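Local atomic coordinates of SGNH hydrolase-type esterase domain-containing protein (Slackia heliotrinireducens DSM 20476, PDB entry 4S1P), a protein that is a putative SGNH-family hydrolase, probably an esterase, whose natural substrate is not known. Residues M4-L9 / F66-E71. Numbering follows the deposited sequence.
Sequences MRILML and FVVMQE
Leu7 and Val68 sit at the middle of a parallel strand pair formed by residues 4-9 and 66-69. Val68 N donates to Leu7 O at 2.7 Å. Val68 O then accepts from Leu9 N. Leu7 N binds Phe66 O at 3.0 Å. Gln70 N adds a bond to Leu9 O.

The buried part packs on both faces of the sheet. On one face, the branch methyls Ile6 CG2 and Val68 CG2 meet at 3.8 Å. In selenomethionine Met8, a bend at chi3 (81°) sets CE 4.0 Å from Val68 CG1, the side chains running alongside each other. Helix 19-27 covers Ile6 and Met8, while helix 170-184 covers Ile6 and Val68. On the other face, Leu9 CD1 rests 4.0 Å from Val67 CG1, and helix 80-96 packs on Val67 and Met69.

These are two inner strands of the five-stranded parallel sheet, flanked by helices on both faces, of the SGNH hydrolase fold.

The start of the pair is looser and partly exposed. The bond from Phe66 N to Arg5 O is weak, at 3.4 Å. Selenomethionine Met4 brings SE to the edge of the Phe66 ring, 3.9 Å from CE2, in a Met-aromatic contact. Arg5 starts out away from residues 66-71; its NE pairs with Glu30 and its NH1 with Glu62, both as salt bridges.

At the far end, OE1 of buried Gln70 bonds Thr14 OG1, and NE2 bonds Asn11 OD1 and Glu71 O. Its side chain lies about 5 Å from an unidentified ligand and near, without touching, Ser12, His167 and Asp164, a possible catalytic triad.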
# COMPACT_ATOMS: atom_id res chain seq x y z
N MSE A 4 14.46 13.28 4.17
CA MSE A 4 13.83 12.23 3.39
C MSE A 4 12.43 12.67 2.99
O MSE A 4 11.73 13.25 3.78
CB MSE A 4 13.71 10.95 4.22
CG MSE A 4 13.20 9.78 3.37
SE MSE A 4 12.96 8.19 4.51
CE MSE A 4 14.84 7.85 4.78
N ARG A 5 12.07 12.42 1.74
CA ARG A 5 10.74 12.77 1.22
C ARG A 5 10.10 11.51 0.65
O ARG A 5 10.68 10.83 -0.19
CB ARG A 5 10.81 13.88 0.16
CG ARG A 5 11.55 15.14 0.67
CD ARG A 5 11.37 16.34 -0.29
NE ARG A 5 10.03 16.92 -0.15
CZ ARG A 5 9.05 16.89 -1.06
NH1 ARG A 5 7.89 17.41 -0.74
NH2 ARG A 5 9.21 16.35 -2.26
N ILE A 6 8.87 11.29 1.08
CA ILE A 6 8.12 10.06 0.75
C ILE A 6 6.77 10.46 0.17
O ILE A 6 6.04 11.26 0.76
CB ILE A 6 7.88 9.19 2.01
CG1 ILE A 6 9.21 8.82 2.67
CG2 ILE A 6 7.08 7.95 1.65
CD1 ILE A 6 9.04 8.24 4.06
N LEU A 7 6.43 9.93 -1.01
CA LEU A 7 5.11 10.10 -1.63
C LEU A 7 4.36 8.80 -1.47
O LEU A 7 4.87 7.75 -1.84
CB LEU A 7 5.27 10.41 -3.11
CG LEU A 7 3.99 10.56 -3.91
CD1 LEU A 7 3.10 11.67 -3.38
CD2 LEU A 7 4.36 10.77 -5.39
N MSE A 8 3.16 8.86 -0.89
CA MSE A 8 2.35 7.67 -0.66
C MSE A 8 1.10 7.74 -1.49
O MSE A 8 0.41 8.76 -1.53
CB MSE A 8 1.92 7.58 0.80
CG MSE A 8 3.12 7.63 1.75
SE MSE A 8 2.53 7.22 3.59
CE MSE A 8 2.49 5.28 3.46
N LEU A 9 0.84 6.66 -2.22
CA LEU A 9 -0.33 6.53 -3.04
C LEU A 9 -1.20 5.42 -2.46
O LEU A 9 -0.72 4.30 -2.26
CB LEU A 9 0.09 6.14 -4.48
CG LEU A 9 1.30 6.87 -5.08
CD1 LEU A 9 1.60 6.32 -6.49
CD2 LEU A 9 1.08 8.37 -5.07
N PHE A 66 11.32 7.99 -1.93
CA PHE A 66 10.52 6.80 -2.05
C PHE A 66 9.13 7.15 -2.54
O PHE A 66 8.61 8.20 -2.22
CB PHE A 66 10.37 6.11 -0.69
CG PHE A 66 11.66 5.62 -0.10
CD1 PHE A 66 12.23 4.44 -0.54
CD2 PHE A 66 12.31 6.33 0.88
CE1 PHE A 66 13.42 3.96 -0.01
CE2 PHE A 66 13.47 5.86 1.43
CZ PHE A 66 14.05 4.68 0.97
N VAL A 67 8.54 6.22 -3.29
CA VAL A 67 7.14 6.28 -3.67
C VAL A 67 6.49 4.99 -3.19
O VAL A 67 6.88 3.90 -3.60
CB VAL A 67 6.92 6.43 -5.17
CG1 VAL A 67 5.43 6.44 -5.50
CG2 VAL A 67 7.59 7.71 -5.68
N VAL A 68 5.55 5.13 -2.24
CA VAL A 68 4.88 3.96 -1.63
C VAL A 68 3.56 3.73 -2.35
O VAL A 68 2.79 4.67 -2.53
CB VAL A 68 4.63 4.17 -0.14
CG1 VAL A 68 3.93 2.98 0.48
CG2 VAL A 68 5.93 4.46 0.57
N MSE A 69 3.30 2.47 -2.74
CA MSE A 69 2.15 2.15 -3.53
C MSE A 69 1.27 1.16 -2.80
O MSE A 69 1.72 0.05 -2.47
CB MSE A 69 2.56 1.52 -4.87
CG MSE A 69 3.50 2.43 -5.66
SE MSE A 69 4.42 1.52 -7.12
CE MSE A 69 5.45 0.29 -5.96
N GLN A 70 0.01 1.55 -2.53
CA GLN A 70 -0.95 0.68 -1.85
C GLN A 70 -2.21 0.53 -2.69
O GLN A 70 -2.88 1.51 -2.98
CB GLN A 70 -1.31 1.27 -0.47
CG GLN A 70 -2.33 0.46 0.32
CD GLN A 70 -3.65 1.17 0.48
OE1 GLN A 70 -3.71 2.32 0.92
NE2 GLN A 70 -4.73 0.50 0.12
N GLU A 71 -2.53 -0.73 -3.05
CA GLU A 71 -3.68 -1.04 -3.85
C GLU A 71 -4.92 -1.23 -2.98
O GLU A 71 -4.85 -1.60 -1.81
CB GLU A 71 -3.41 -2.33 -4.63
CG GLU A 71 -4.53 -2.82 -5.57
CD GLU A 71 -4.84 -1.82 -6.68
OE1 GLU A 71 -5.40 -0.73 -6.39
OE2 GLU A 71 -4.53 -2.12 -7.87